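Local coordinates for 389aa long hypothetical nucleolar protein (Pyrococcus horikoshii, PDB 5ZVE) that methylates the C5 position of cytosine 72 in several tRNAs, using S-adenosyl-L-methionine as methyl donor, at residues G104-A109 / R152-E157; G122-I127 / V135-A140; M342-Q347 / I356-V361. One frame throughout, in Å; residues are numbered along the deposited sequence.

After an N-terminal ferredoxin-like region the chain enters the PUA domain. Segment 104-109 opens interaction 1, which closes when the chain returns at 152-157. Interaction 2 forms within that loop: the hairpin 122-127 / 135-140 opens and closes before 152-157 arrives. The two contacts touch. Strands 154-161 and 134-140 are neighbours in one sheet, tied by a probable hydrogen bond between Glu157 O and Ile139 N. Interaction 3 follows much later, in the RsmB/F methyltransferase domain. It closes a short excursion that includes strand 353-355 and joins the region of strand 342-344 to the lead-in to strand 361-364. It lies on the opposite side of the chain's centre, its nearest atoms about 30 Å from interaction 2.

Interaction 1 (G104-A109 / R152-E157); sequences GAMLYA and RGLAVE
Leu107 and Val156 share one face of the sheet, as an antiparallel hydrogen-bonded pair. Their side chains meet at an oblique angle, with CB of Leu107 4.0 Å from CB of Val156. The Leu107 O accepts two backbone bonds, from Val156 N and from Ala155 N at 2.9 Å. Ala155 and Val156 therefore both face Leu107, which makes a classic beta bulge. Beyond it the register has shifted by one residue, and Tyr108 pairs with Leu154.

Tyr108 heads away from 152-157 overall, yet its CB and one ring edge touch the Gly153 carbonyl. Its CG stands beside the backbone N (chi1 -59°), which sets CD1 3.3 Å from Gly153 O, with that O near the ring plane. The same O accepts a backbone bond from Ala109 N. Leu154 reaches back with CD1, which lies 3.6 Å from Met106 CB and 4.1 Å from Tyr108 CE1. That methyl bridges the two residues flanking Leu107. Met106 is bent at chi2 and chi3. It lies beside Glu157, pointing the same way, with SD 4.1 Å from Glu157 CG. The Glu157 carboxylate itself forms a salt bridge with Arg141.

Strand 107-108 is an outermost strand of the PUA sheet. Strand 154-161 lies between it and strand 134-140. Leu107 packs on helix 95-101 and on strands 90-93 and 124-128, while Val156 touches Val125 and Ile127.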
loop_
_atom_site.group_PDB
_atom_site.type_symbol
_atom_site.label_atom_id
_atom_site.label_comp_id
_atom_site.label_asym_id
_atom_site.label_seq_id
_atom_site.Cartn_x
_atom_site.Cartn_y
_atom_site.Cartn_z
ATOM N N GLY A 104 1.167 -8.249 -14.324
ATOM C CA GLY A 104 2.054 -9.294 -14.809
ATOM C C GLY A 104 1.813 -10.696 -14.282
ATOM O O GLY A 104 2.518 -11.626 -14.662
ATOM N N ALA A 105 0.816 -10.861 -13.418
ATOM C CA ALA A 105 0.465 -12.194 -12.930
ATOM C C ALA A 105 -0.110 -13.050 -14.047
ATOM O O ALA A 105 -0.683 -12.533 -15.005
ATOM C CB ALA A 105 -0.533 -12.107 -11.785
ATOM N N MET A 106 0.058 -14.362 -13.922
ATOM C CA MET A 106 -0.675 -15.308 -14.750
ATOM C C MET A 106 -2.141 -15.298 -14.353
ATOM O O MET A 106 -2.481 -14.848 -13.266
ATOM C CB MET A 106 -0.101 -16.716 -14.596
ATOM C CG MET A 106 1.400 -16.819 -14.798
ATOM S SD MET A 106 1.860 -16.486 -16.505
ATOM C CE MET A 106 2.424 -14.791 -16.391
ATOM N N LEU A 107 -3.004 -15.822 -15.217
ATOM C CA LEU A 107 -4.406 -15.958 -14.866
ATOM C C LEU A 107 -4.713 -17.407 -14.520
ATOM O O LEU A 107 -4.510 -18.309 -15.336
ATOM C CB LEU A 107 -5.309 -15.478 -16.000
ATOM C CG LEU A 107 -6.810 -15.599 -15.717
ATOM C CD1 LEU A 107 -7.199 -14.799 -14.485
ATOM C CD2 LEU A 107 -7.631 -15.160 -16.921
ATOM N N TYR A 108 -5.186 -17.629 -13.298
ATOM C CA TYR A 108 -5.537 -18.971 -12.858
ATOM C C TYR A 108 -7.045 -19.180 -12.932
ATOM O O TYR A 108 -7.811 -18.216 -12.971
ATOM C CB TYR A 108 -5.009 -19.212 -11.443
ATOM C CG TYR A 108 -3.509 -19.050 -11.369
ATOM C CD1 TYR A 108 -2.663 -20.081 -11.760
ATOM C CD2 TYR A 108 -2.937 -17.859 -10.939
ATOM C CE1 TYR A 108 -1.286 -19.935 -11.711
ATOM C CE2 TYR A 108 -1.560 -17.705 -10.886
ATOM C CZ TYR A 108 -0.740 -18.749 -11.275
ATOM O OH TYR A 108 0.629 -18.608 -11.229
ATOM N N ALA A 109 -7.459 -20.444 -12.951
ATOM C CA ALA A 109 -8.850 -20.812 -13.215
ATOM C C ALA A 109 -9.868 -20.154 -12.269
ATOM O O ALA A 109 -10.871 -19.623 -12.742
ATOM C CB ALA A 109 -9.007 -22.329 -13.187
ATOM N N ARG A 152 -8.525 -25.060 -9.665
ATOM C CA ARG A 152 -7.124 -24.668 -9.574
ATOM C C ARG A 152 -6.458 -24.784 -10.939
ATOM O O ARG A 152 -7.088 -25.215 -11.905
ATOM C CB ARG A 152 -6.387 -25.528 -8.543
ATOM C CG ARG A 152 -6.470 -27.024 -8.814
ATOM C CD ARG A 152 -5.614 -27.820 -7.843
ATOM N NE ARG A 152 -4.200 -27.467 -7.942
ATOM C CZ ARG A 152 -3.361 -27.981 -8.837
ATOM N NH1 ARG A 152 -3.793 -28.873 -9.717
ATOM N NH2 ARG A 152 -2.090 -27.601 -8.855
ATOM N N GLY A 153 -5.193 -24.379 -11.023
ATOM C CA GLY A 153 -4.426 -24.536 -12.246
ATOM C C GLY A 153 -4.257 -23.271 -13.066
ATOM O O GLY A 153 -4.896 -22.254 -12.802
ATOM N N LEU A 154 -3.390 -23.346 -14.073
ATOM C CA LEU A 154 -3.110 -22.218 -14.957
ATOM C C LEU A 154 -4.103 -22.154 -16.118
ATOM O O LEU A 154 -4.236 -23.106 -16.885
ATOM C CB LEU A 154 -1.680 -22.316 -15.489
ATOM C CG LEU A 154 -1.193 -21.234 -16.453
ATOM C CD1 LEU A 154 -1.340 -19.854 -15.834
ATOM C CD2 LEU A 154 0.264 -21.493 -16.834
ATOM N N ALA A 155 -4.783 -21.019 -16.254
ATOM C CA ALA A 155 -5.802 -20.858 -17.285
ATOM C C ALA A 155 -5.258 -20.106 -18.496
ATOM O O ALA A 155 -5.442 -20.528 -19.638
ATOM C CB ALA A 155 -7.023 -20.145 -16.716
ATOM N N VAL A 156 -4.607 -18.979 -18.250
ATOM C CA VAL A 156 -3.959 -18.239 -19.323
ATOM C C VAL A 156 -2.547 -17.867 -18.911
ATOM O O VAL A 156 -2.338 -17.231 -17.880
ATOM C CB VAL A 156 -4.729 -16.955 -19.699
ATOM C CG1 VAL A 156 -4.017 -16.224 -20.828
ATOM C CG2 VAL A 156 -6.163 -17.278 -20.092
ATOM N N GLU A 157 -1.576 -18.270 -19.720
ATOM C CA GLU A 157 -0.221 -17.783 -19.550
ATOM C C GLU A 157 -0.153 -16.386 -20.135
ATOM O O GLU A 157 -0.275 -16.208 -21.348
ATOM C CB GLU A 157 0.790 -18.718 -20.226
ATOM C CG GLU A 157 2.229 -18.250 -20.139
ATOM C CD GLU A 157 3.179 -19.160 -20.898
ATOM O OE1 GLU A 157 2.732 -20.215 -21.395
ATOM O OE2 GLU A 157 4.376 -18.827 -20.988
#

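Interaction 2 (G122-I127 / V135-A140); sequences GDEVQI and VGIGIA
Gly122 N donates to Ala140 O at 2.6 Å, at the open end of a beta hairpin. The bond is nearly straight, 173° at the hydrogen. Backbone bonds continue along the two antiparallel strands. Ala140 N donates to Asp123 O, and Val125 and Gly138 exchange a pair of bonds through their N and O atoms. Ile127 N then donates to Gly136 O at 2.7 Å. Near the turn, Ile127 O accepts from Val135 N at 3.0 Å and, weakly, from Gly136 N. Val135 and Gly136 both face Ile127, a classic beta bulge.

Side chains pack outside this frame. Ile127 and Val135 cross at about a right angle, with their CG2 atoms 3.7 Å apart. Val135 CG1 is anti to the carbonyl carbon (chi1 -59°). This leaves CG2 between N and the carbonyl carbon, 3.3 Å from Ile127 O. On the same face as Ile127, Val125 CG1 lies 4.2 Å from Ala140 CB. Strand 90-93 and helix 95-101 pack against this face. The other face carries Glu124, Gln126, Ile137 and Ile139. There Glu124 OE2 comes to 3.9 Å from Ile137 CG2, and Ile139 CG2 rests 3.7 Å from Gly122 CA. The Gln126 amide bonds outside the hairpin, to Arg128 and to Leu88 O.

The bonds between these PUA strands are all main-chain to main-chain, and the pairing probably depends little on side-chain chemistry.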
loop_
_atom_site.group_PDB
_atom_site.type_symbol
_atom_site.label_atom_id
_atom_site.label_comp_id
_atom_site.label_asym_id
_atom_site.label_seq_id
_atom_site.Cartn_x
_atom_site.Cartn_y
_atom_site.Cartn_z
ATOM N N GLY A 122 -3.583 -23.368 -26.138
ATOM C CA GLY A 122 -2.679 -22.854 -27.151
ATOM C C GLY A 122 -3.192 -21.646 -27.913
ATOM O O GLY A 122 -2.431 -20.989 -28.622
ATOM N N ASP A 123 -4.481 -21.343 -27.774
ATOM C CA ASP A 123 -5.044 -20.171 -28.439
ATOM C C ASP A 123 -4.531 -18.883 -27.824
ATOM O O ASP A 123 -4.337 -18.793 -26.614
ATOM C CB ASP A 123 -6.571 -20.172 -28.380
ATOM C CG ASP A 123 -7.195 -21.155 -29.346
ATOM O OD1 ASP A 123 -6.452 -21.795 -30.126
ATOM O OD2 ASP A 123 -8.440 -21.269 -29.332
ATOM N N GLU A 124 -4.316 -17.885 -28.668
ATOM C CA GLU A 124 -4.017 -16.550 -28.193
ATOM C C GLU A 124 -5.322 -15.865 -27.782
ATOM O O GLU A 124 -6.296 -15.864 -28.536
ATOM C CB GLU A 124 -3.293 -15.744 -29.269
ATOM C CG GLU A 124 -2.734 -14.428 -28.772
ATOM C CD GLU A 124 -2.117 -13.596 -29.877
ATOM O OE1 GLU A 124 -1.761 -14.168 -30.932
ATOM O OE2 GLU A 124 -1.994 -12.365 -29.691
ATOM N N VAL A 125 -5.339 -15.298 -26.577
ATOM C CA VAL A 125 -6.549 -14.689 -26.029
ATOM C C VAL A 125 -6.262 -13.332 -25.406
ATOM O O VAL A 125 -5.125 -13.021 -25.038
ATOM C CB VAL A 125 -7.223 -15.585 -24.954
ATOM C CG1 VAL A 125 -7.453 -17.002 -25.468
ATOM C CG2 VAL A 125 -6.409 -15.594 -23.672
ATOM N N GLN A 126 -7.307 -12.522 -25.287
ATOM C CA GLN A 126 -7.194 -11.253 -24.593
ATOM C C GLN A 126 -7.954 -11.352 -23.281
ATOM O O GLN A 126 -8.989 -12.015 -23.203
ATOM C CB GLN A 126 -7.723 -10.102 -25.453
ATOM C CG GLN A 126 -9.223 -10.146 -25.719
ATOM C CD GLN A 126 -9.704 -8.927 -26.470
ATOM O OE1 GLN A 126 -9.649 -7.810 -25.959
ATOM N NE2 GLN A 126 -10.177 -9.131 -27.696
ATOM N N ILE A 127 -7.411 -10.727 -22.243
ATOM C CA ILE A 127 -8.016 -10.787 -20.925
ATOM C C ILE A 127 -8.590 -9.430 -20.539
ATOM O O ILE A 127 -7.888 -8.415 -20.543
ATOM C CB ILE A 127 -7.014 -11.234 -19.855
ATOM C CG1 ILE A 127 -6.418 -12.594 -20.226
ATOM C CG2 ILE A 127 -7.682 -11.289 -18.485
ATOM C CD1 ILE A 127 -5.252 -12.998 -19.363
ATOM N N VAL A 135 -6.591 -5.876 -19.780
ATOM C CA VAL A 135 -5.533 -5.904 -18.779
ATOM C C VAL A 135 -4.360 -6.769 -19.199
ATOM O O VAL A 135 -3.292 -6.716 -18.590
ATOM C CB VAL A 135 -6.061 -6.409 -17.424
ATOM C CG1 VAL A 135 -7.183 -5.507 -16.932
ATOM C CG2 VAL A 135 -6.534 -7.852 -17.534
ATOM N N GLY A 136 -4.543 -7.544 -20.260
ATOM C CA GLY A 136 -3.484 -8.424 -20.705
ATOM C C GLY A 136 -3.844 -9.315 -21.871
ATOM O O GLY A 136 -5.015 -9.509 -22.194
ATOM N N ILE A 137 -2.802 -9.846 -22.502
ATOM C CA ILE A 137 -2.911 -10.775 -23.617
ATOM C C ILE A 137 -1.992 -11.958 -23.338
ATOM O O ILE A 137 -0.926 -11.788 -22.759
ATOM C CB ILE A 137 -2.540 -10.096 -24.952
ATOM C CG1 ILE A 137 -3.617 -9.080 -25.333
ATOM C CG2 ILE A 137 -2.402 -11.115 -26.065
ATOM C CD1 ILE A 137 -3.233 -8.217 -26.495
ATOM N N GLY A 138 -2.413 -13.158 -23.716
ATOM C CA GLY A 138 -1.642 -14.342 -23.405
ATOM C C GLY A 138 -2.107 -15.563 -24.166
ATOM O O GLY A 138 -2.815 -15.453 -25.171
ATOM N N ILE A 139 -1.702 -16.733 -23.683
ATOM C CA ILE A 139 -1.979 -17.995 -24.363
ATOM C C ILE A 139 -2.735 -18.923 -23.414
ATOM O O ILE A 139 -2.292 -19.181 -22.291
ATOM C CB ILE A 139 -0.681 -18.699 -24.866
ATOM C CG1 ILE A 139 -0.136 -18.040 -26.137
ATOM C CG2 ILE A 139 -0.956 -20.154 -25.202
ATOM C CD1 ILE A 139 0.507 -16.684 -25.954
ATOM N N ALA A 140 -3.887 -19.407 -23.865
ATOM C CA ALA A 140 -4.719 -20.292 -23.060
ATOM C C ALA A 140 -4.025 -21.628 -22.824
ATOM O O ALA A 140 -3.497 -22.235 -23.752
ATOM C CB ALA A 140 -6.068 -20.508 -23.727
#

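Interaction 3 (M342-Q347 / I356-V361); sequences MKLEEQ and IGMNKV
Lys360 and Leu344 carry most of this contact. Lys360 lays its extended chain along the backbone of 344-346, with CD 3.8 Å from Glu346 N and 4.1 Å from Leu344 CB. NZ ends near Leu344 O and lies 4.4 Å from Lys343 NZ. These like charges would probably repel each other. Lys343 also makes a long salt bridge to Glu345, which would probably ease the repulsion.

Met358 CE touches both Leu344 methyls, most closely CD1 at 3.5 Å, tighter than usual contact. Leu344 CD2 also meets Val361 CG1 at 3.6 Å. An alanine here would lack both methyls and is likely to leave Met358 CE and Val361 CG1 without their packing partner.

Gln347 NE2 comes near Lys360 O without bonding it, and water links the two residues. One water accepts from Gln347 N and donates to Lys360 O at 2.7 Å. Another accepts from Gln347 NE2, lies 3.0 Å from Lys360 O and is also within bonding reach of Glu345 O. The Gln347 amide is fixed further by Gln362 and by Ile376 O. Its side chain is about 11 Å from that of Lys211, which binds S-adenosyl-L-methionine, and the contact lies near the cofactor site without forming it.

Strands 342-344 and 361-364 both pair antiparallel with strand 374-381. This antiparallel region extends the parallel strands of the Rossmann-like class I methyltransferase fold in the RsmB/NOP family.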
loop_
_atom_site.group_PDB
_atom_site.type_symbol
_atom_site.label_atom_id
_atom_site.label_comp_id
_atom_site.label_asym_id
_atom_site.label_seq_id
_atom_site.Cartn_x
_atom_site.Cartn_y
_atom_site.Cartn_z
ATOM N N MET A 342 -1.833 19.139 20.226
ATOM C CA MET A 342 -0.721 18.572 19.473
ATOM C C MET A 342 -0.060 19.644 18.613
ATOM O O MET A 342 -0.724 20.571 18.154
ATOM C CB MET A 342 -1.200 17.418 18.596
ATOM C CG MET A 342 -1.916 16.291 19.318
ATOM S SD MET A 342 -0.832 15.378 20.426
ATOM C CE MET A 342 0.351 14.672 19.276
ATOM N N LYS A 343 1.246 19.507 18.388
ATOM C CA LYS A 343 2.008 20.481 17.612
ATOM C C LYS A 343 2.775 19.834 16.455
ATOM O O LYS A 343 3.404 18.789 16.625
ATOM C CB LYS A 343 2.977 21.230 18.530
ATOM C CG LYS A 343 3.817 22.294 17.843
ATOM C CD LYS A 343 4.725 22.997 18.843
ATOM C CE LYS A 343 5.657 23.992 18.163
ATOM N NZ LYS A 343 6.594 23.315 17.222
ATOM N N LEU A 344 2.726 20.464 15.283
ATOM C CA LEU A 344 3.447 19.965 14.116
ATOM C C LEU A 344 4.957 20.008 14.310
ATOM O O LEU A 344 5.501 20.978 14.832
ATOM C CB LEU A 344 3.072 20.771 12.873
ATOM C CG LEU A 344 1.785 20.420 12.130
ATOM C CD1 LEU A 344 1.449 21.536 11.171
ATOM C CD2 LEU A 344 1.958 19.130 11.372
ATOM N N GLU A 345 5.627 18.948 13.874
ATOM C CA GLU A 345 7.080 18.869 13.953
ATOM C C GLU A 345 7.680 18.479 12.609
ATOM O O GLU A 345 7.086 17.715 11.843
ATOM C CB GLU A 345 7.513 17.868 15.021
ATOM C CG GLU A 345 6.986 18.171 16.408
ATOM C CD GLU A 345 8.045 18.779 17.313
ATOM O OE1 GLU A 345 9.042 18.084 17.607
ATOM O OE2 GLU A 345 7.880 19.947 17.733
ATOM N N GLU A 346 8.860 19.020 12.335
ATOM C CA GLU A 346 9.615 18.698 11.132
ATOM C C GLU A 346 9.877 17.200 11.046
ATOM O O GLU A 346 10.265 16.573 12.029
ATOM C CB GLU A 346 10.935 19.471 11.132
ATOM C CG GLU A 346 11.703 19.445 9.834
ATOM C CD GLU A 346 13.045 20.146 9.950
ATOM O OE1 GLU A 346 13.829 19.782 10.853
ATOM O OE2 GLU A 346 13.310 21.069 9.149
ATOM N N GLN A 347 9.666 16.628 9.866
ATOM C CA GLN A 347 9.932 15.212 9.668
ATOM C C GLN A 347 11.372 15.024 9.206
ATOM O O GLN A 347 11.902 15.844 8.453
ATOM C CB GLN A 347 8.948 14.614 8.662
ATOM C CG GLN A 347 7.493 14.713 9.101
ATOM C CD GLN A 347 6.540 14.127 8.084
ATOM O OE1 GLN A 347 6.941 13.350 7.218
ATOM N NE2 GLN A 347 5.266 14.487 8.189
ATOM N N ILE A 356 -1.606 20.486 1.781
ATOM C CA ILE A 356 -2.476 21.534 1.265
ATOM C C ILE A 356 -2.632 22.666 2.280
ATOM O O ILE A 356 -3.293 22.498 3.305
ATOM C CB ILE A 356 -3.871 20.988 0.908
ATOM C CG1 ILE A 356 -3.760 19.658 0.154
ATOM C CG2 ILE A 356 -4.650 22.020 0.115
ATOM C CD1 ILE A 356 -3.252 19.790 -1.258
ATOM N N GLY A 357 -2.032 23.817 1.981
ATOM C CA GLY A 357 -2.105 24.981 2.850
ATOM C C GLY A 357 -1.580 24.676 4.235
ATOM O O GLY A 357 -2.138 25.119 5.244
ATOM N N MET A 358 -0.486 23.928 4.286
ATOM C CA MET A 358 -0.008 23.393 5.549
ATOM C C MET A 358 1.434 22.901 5.432
ATOM O O MET A 358 1.754 22.138 4.525
ATOM C CB MET A 358 -0.918 22.262 5.986
ATOM C CG MET A 358 -0.589 21.735 7.325
ATOM S SD MET A 358 -1.891 20.645 7.869
ATOM C CE MET A 358 -1.018 19.978 9.241
ATOM N N ASN A 359 2.285 23.308 6.372
ATOM C CA ASN A 359 3.724 23.378 6.112
ATOM C C ASN A 359 4.595 22.158 6.426
ATOM O O ASN A 359 5.483 21.824 5.640
ATOM C CB ASN A 359 4.304 24.579 6.860
ATOM C CG ASN A 359 4.437 25.802 5.976
ATOM O OD1 ASN A 359 4.757 25.693 4.791
ATOM N ND2 ASN A 359 4.190 26.976 6.547
ATOM N N LYS A 360 4.364 21.487 7.548
ATOM C CA LYS A 360 5.314 20.460 7.968
ATOM C C LYS A 360 4.867 19.030 7.670
ATOM O O LYS A 360 5.634 18.086 7.875
ATOM C CB LYS A 360 5.612 20.603 9.461
ATOM C CG LYS A 360 6.306 21.910 9.820
ATOM C CD LYS A 360 6.670 21.954 11.287
ATOM C CE LYS A 360 7.503 23.178 11.609
ATOM N NZ LYS A 360 7.917 23.188 13.038
ATOM N N VAL A 361 3.639 18.861 7.187
ATOM C CA VAL A 361 3.182 17.535 6.774
ATOM C C VAL A 361 3.699 17.195 5.391
ATOM O O VAL A 361 4.044 18.080 4.610
ATOM C CB VAL A 361 1.645 17.417 6.792
ATOM C CG1 VAL A 361 1.131 17.526 8.212
ATOM C CG2 VAL A 361 1.010 18.463 5.886
HETATM O O HOH W 1 4.779 16.562 10.288
HETATM O O HOH W 2 8.342 18.480 7.897
#